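PDB 2DWC: 433aa long hypothetical phosphoribosylglycinamide formyl transferase from Pyrococcus horikoshii, which belongs to the ATP-grasp family, pairing an ATP-grasp domain with a preATP-grasp domain and a PurT-type C-terminal region, and holds ADP in this model. Local coordinates for residues P88-F99 with V109-M119. Residues are numbered along the deposited sequence; the frame is centred on the assembly and turned at random.
Sequences PEIEAINLDALF and VPNARATWIAM
Phe99 drives one edge of its ring at the face of the Trp116 indole, a T-shaped pair with the planes at 76° and the centroid of the phenyl ring 5.4 Å from that of the five-membered ring. Ala112 CB sits over one face of the same phenyl ring as a CH-pi contact, 4.0 Å from its centroid. Here a methyl suits the place, since the CA atoms of Phe99 and Ala112 are just 5.3 Å apart. With chi1 at 170° the Trp116 indole swings away from its own backbone N, and Leu95 CD1 meets its edge near the ring plane, 3.8 Å from CD1. The forked end of Leu95 lets one residue meet three partners: CD1 also meets Met119 SD tip to tip, while CD2 lies 3.7 Å from Thr115 CG2. Thr115 serves two environments, its methyl packing against Leu95 and Leu98 and its OG1 hydrogen-bonded to Arg295. From the loop ahead of helix 95-99, the Glu91 chain crosses Met119 at about a right angle, too tightly modelled to be trusted in detail. At the other end, the compact, rigid Pro88 ring brings CG and CD against the Val109 carbonyl, CD 3.4 Å from its O.

Asparagine N-caps start both helices: Asn94 OD1 accepts from Ala97 N, and Asn111 OD1 from Ala114 N at 2.9 Å. The short helical segments 95-99 and 112-118 run nearly antiparallel, at 158° with axes 9.2 Å apart. They belong to the preATP-grasp, Rossmann-like region, following parallel strand 85-88; Leu98 and Ile93 reach strand 21-25, Ile93 and Ala97 touch helix 71-81, and Val109 packs on helix 313-322.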
loop_
_atom_site.group_PDB
_atom_site.type_symbol
_atom_site.label_atom_id
_atom_site.label_comp_id
_atom_site.label_asym_id
_atom_site.label_seq_id
_atom_site.Cartn_x
_atom_site.Cartn_y
_atom_site.Cartn_z
ATOM N N PRO B 88 8.558 -6.006 17.781
ATOM C CA PRO B 88 9.533 -7.052 17.428
ATOM C C PRO B 88 9.010 -7.783 16.206
ATOM O O PRO B 88 7.861 -8.213 16.198
ATOM C CB PRO B 88 9.558 -7.968 18.659
ATOM C CG PRO B 88 8.784 -7.293 19.718
ATOM C CD PRO B 88 7.824 -6.326 19.027
ATOM N N GLU B 89 9.840 -7.929 15.166
ATOM C CA GLU B 89 9.410 -8.597 13.953
ATOM C C GLU B 89 10.025 -9.992 13.841
ATOM O O GLU B 89 9.598 -10.816 13.024
ATOM C CB GLU B 89 9.793 -7.730 12.766
ATOM C CG GLU B 89 9.145 -6.358 12.864
ATOM C CD GLU B 89 7.684 -6.413 12.456
ATOM O OE1 GLU B 89 6.862 -7.153 13.089
ATOM O OE2 GLU B 89 7.360 -5.718 11.481
ATOM N N ILE B 90 10.993 -10.260 14.699
ATOM C CA ILE B 90 11.644 -11.557 14.743
ATOM C C ILE B 90 11.787 -12.047 16.167
ATOM O O ILE B 90 11.548 -11.305 17.116
ATOM C CB ILE B 90 13.019 -11.481 14.100
ATOM C CG1 ILE B 90 13.873 -10.403 14.772
ATOM C CG2 ILE B 90 12.839 -11.155 12.648
ATOM C CD1 ILE B 90 15.347 -10.489 14.399
ATOM N N GLU B 91 12.130 -13.322 16.312
ATOM C CA GLU B 91 12.314 -13.920 17.624
ATOM C C GLU B 91 13.724 -13.647 18.164
ATOM O O GLU B 91 13.906 -13.551 19.377
ATOM C CB GLU B 91 12.085 -15.438 17.543
ATOM C CG GLU B 91 12.254 -16.131 18.864
ATOM C CD GLU B 91 12.821 -17.535 18.703
ATOM O OE1 GLU B 91 12.252 -18.308 17.881
ATOM O OE2 GLU B 91 13.831 -17.851 19.401
ATOM N N ALA B 92 14.706 -13.506 17.257
ATOM C CA ALA B 92 16.113 -13.287 17.642
ATOM C C ALA B 92 16.422 -11.866 18.107
ATOM O O ALA B 92 17.195 -11.122 17.499
ATOM C CB ALA B 92 17.029 -13.675 16.509
ATOM N N ILE B 93 15.772 -11.499 19.193
ATOM C CA ILE B 93 15.959 -10.207 19.799
ATOM C C ILE B 93 16.297 -10.484 21.262
ATOM O O ILE B 93 15.862 -11.480 21.836
ATOM C CB ILE B 93 14.670 -9.362 19.681
ATOM C CG1 ILE B 93 14.480 -8.903 18.230
ATOM C CG2 ILE B 93 14.733 -8.170 20.592
ATOM C CD1 ILE B 93 13.077 -8.425 17.961
ATOM N N ASN B 94 17.087 -9.621 21.877
ATOM C CA ASN B 94 17.409 -9.828 23.283
ATOM C C ASN B 94 16.121 -9.786 24.111
ATOM O O ASN B 94 15.445 -8.747 24.184
ATOM C CB ASN B 94 18.372 -8.739 23.763
ATOM C CG ASN B 94 18.865 -8.981 25.187
ATOM O OD1 ASN B 94 18.099 -8.873 26.157
ATOM N ND2 ASN B 94 20.153 -9.312 25.317
ATOM N N LEU B 95 15.770 -10.911 24.759
ATOM C CA LEU B 95 14.515 -10.938 25.534
ATOM C C LEU B 95 14.555 -10.135 26.831
ATOM O O LEU B 95 13.563 -9.503 27.208
ATOM C CB LEU B 95 14.103 -12.399 25.806
ATOM C CG LEU B 95 14.018 -13.325 24.596
ATOM C CD1 LEU B 95 13.820 -14.776 25.115
ATOM C CD2 LEU B 95 12.878 -12.899 23.642
ATOM N N ASP B 96 15.684 -10.135 27.537
ATOM C CA ASP B 96 15.772 -9.310 28.740
ATOM C C ASP B 96 15.510 -7.834 28.374
ATOM O O ASP B 96 14.924 -7.086 29.134
ATOM C CB ASP B 96 17.178 -9.383 29.370
ATOM C CG ASP B 96 17.410 -10.675 30.151
ATOM O OD1 ASP B 96 16.459 -11.460 30.317
ATOM O OD2 ASP B 96 18.553 -10.902 30.592
ATOM N N ALA B 97 15.994 -7.403 27.216
ATOM C CA ALA B 97 15.785 -6.010 26.843
ATOM C C ALA B 97 14.300 -5.695 26.758
ATOM O O ALA B 97 13.848 -4.659 27.245
ATOM C CB ALA B 97 16.462 -5.693 25.463
ATOM N N LEU B 98 13.555 -6.563 26.073
ATOM C CA LEU B 98 12.112 -6.335 25.936
ATOM C C LEU B 98 11.443 -6.219 27.315
ATOM O O LEU B 98 10.604 -5.335 27.532
ATOM C CB LEU B 98 11.468 -7.460 25.089
ATOM C CG LEU B 98 11.978 -7.603 23.649
ATOM C CD1 LEU B 98 11.181 -8.752 22.936
ATOM C CD2 LEU B 98 11.814 -6.274 22.889
ATOM N N PHE B 99 11.814 -7.075 28.264
ATOM C CA PHE B 99 11.167 -6.991 29.576
ATOM C C PHE B 99 11.567 -5.700 30.260
ATOM O O PHE B 99 10.751 -5.097 30.948
ATOM C CB PHE B 99 11.573 -8.169 30.500
ATOM C CG PHE B 99 10.887 -9.487 30.162
ATOM C CD1 PHE B 99 11.567 -10.507 29.513
ATOM C CD2 PHE B 99 9.564 -9.698 30.542
ATOM C CE1 PHE B 99 10.955 -11.721 29.252
ATOM C CE2 PHE B 99 8.927 -10.927 30.283
ATOM C CZ PHE B 99 9.617 -11.927 29.648
ATOM N N VAL B 109 5.146 -4.875 22.105
ATOM C CA VAL B 109 4.023 -5.580 21.472
ATOM C C VAL B 109 4.228 -7.076 21.319
ATOM O O VAL B 109 5.298 -7.519 20.882
ATOM C CB VAL B 109 3.836 -5.018 20.038
ATOM C CG1 VAL B 109 2.868 -5.890 19.204
ATOM C CG2 VAL B 109 3.362 -3.554 20.139
ATOM N N PRO B 110 3.230 -7.887 21.707
ATOM C CA PRO B 110 1.916 -7.548 22.303
ATOM C C PRO B 110 2.160 -7.255 23.787
ATOM O O PRO B 110 1.429 -6.465 24.416
ATOM C CB PRO B 110 1.079 -8.802 22.024
ATOM C CG PRO B 110 2.102 -9.903 22.088
ATOM C CD PRO B 110 3.314 -9.317 21.361
ATOM N N ASN B 111 3.193 -7.925 24.309
ATOM C CA ASN B 111 3.812 -7.697 25.643
ATOM C C ASN B 111 5.122 -8.489 25.541
ATOM O O ASN B 111 5.294 -9.336 24.642
ATOM C CB ASN B 111 2.959 -8.157 26.888
ATOM C CG ASN B 111 2.345 -9.510 26.711
ATOM O OD1 ASN B 111 3.025 -10.490 26.429
ATOM N ND2 ASN B 111 1.014 -9.574 26.884
ATOM N N ALA B 112 6.045 -8.228 26.448
ATOM C CA ALA B 112 7.340 -8.898 26.387
ATOM C C ALA B 112 7.227 -10.406 26.627
ATOM O O ALA B 112 7.868 -11.208 25.960
ATOM C CB ALA B 112 8.301 -8.243 27.428
ATOM N N ARG B 113 6.364 -10.790 27.560
ATOM C CA ARG B 113 6.221 -12.201 27.902
ATOM C C ARG B 113 5.804 -13.078 26.721
ATOM O O ARG B 113 6.280 -14.211 26.572
ATOM C CB ARG B 113 5.224 -12.324 29.066
ATOM C CG ARG B 113 5.049 -13.790 29.537
ATOM C CD ARG B 113 4.633 -13.859 30.999
ATOM N NE ARG B 113 4.873 -15.193 31.575
ATOM C CZ ARG B 113 4.063 -16.237 31.410
ATOM N NH1 ARG B 113 2.950 -16.101 30.702
ATOM N NH2 ARG B 113 4.376 -17.427 31.920
ATOM N N ALA B 114 4.951 -12.547 25.838
ATOM C CA ALA B 114 4.509 -13.347 24.690
ATOM C C ALA B 114 5.645 -13.779 23.799
ATOM O O ALA B 114 5.655 -14.901 23.317
ATOM C CB ALA B 114 3.434 -12.581 23.853
ATOM N N THR B 115 6.614 -12.898 23.566
ATOM C CA THR B 115 7.742 -13.267 22.721
ATOM C C THR B 115 8.609 -14.283 23.439
ATOM O O THR B 115 9.077 -15.260 22.836
ATOM C CB THR B 115 8.545 -12.017 22.333
ATOM O OG1 THR B 115 7.726 -11.238 21.456
ATOM C CG2 THR B 115 9.855 -12.372 21.601
ATOM N N TRP B 116 8.760 -14.101 24.738
ATOM C CA TRP B 116 9.585 -15.023 25.520
ATOM C C TRP B 116 8.924 -16.413 25.584
ATOM O O TRP B 116 9.617 -17.426 25.532
ATOM C CB TRP B 116 9.788 -14.408 26.911
ATOM C CG TRP B 116 10.406 -15.290 27.927
ATOM C CD1 TRP B 116 11.744 -15.459 28.178
ATOM C CD2 TRP B 116 9.706 -16.050 28.913
ATOM N NE1 TRP B 116 11.917 -16.284 29.276
ATOM C CE2 TRP B 116 10.680 -16.656 29.747
ATOM C CE3 TRP B 116 8.345 -16.270 29.181
ATOM C CZ2 TRP B 116 10.332 -17.467 30.830
ATOM C CZ3 TRP B 116 8.002 -17.083 30.268
ATOM C CH2 TRP B 116 8.991 -17.664 31.069
ATOM N N ILE B 117 7.596 -16.468 25.660
ATOM C CA ILE B 117 6.912 -17.751 25.677
ATOM C C ILE B 117 6.999 -18.442 24.332
ATOM O O ILE B 117 7.437 -19.581 24.249
ATOM C CB ILE B 117 5.429 -17.608 26.020
ATOM C CG1 ILE B 117 5.272 -17.294 27.497
ATOM C CG2 ILE B 117 4.657 -18.893 25.628
ATOM C CD1 ILE B 117 3.825 -17.118 27.922
ATOM N N ALA B 118 6.644 -17.720 23.269
ATOM C CA ALA B 118 6.607 -18.311 21.939
ATOM C C ALA B 118 7.924 -18.800 21.396
ATOM O O ALA B 118 7.959 -19.628 20.477
ATOM C CB ALA B 118 5.959 -17.309 20.935
ATOM N N MET B 119 9.024 -18.326 21.945
ATOM C CA MET B 119 10.292 -18.762 21.405
ATOM C C MET B 119 10.854 -20.037 22.036
ATOM O O MET B 119 11.914 -20.504 21.642
ATOM C CB MET B 119 11.296 -17.623 21.514
ATOM C CG MET B 119 11.569 -17.171 22.904
ATOM S SD MET B 119 12.827 -18.244 23.579
ATOM C CE MET B 119 14.255 -17.806 22.470
#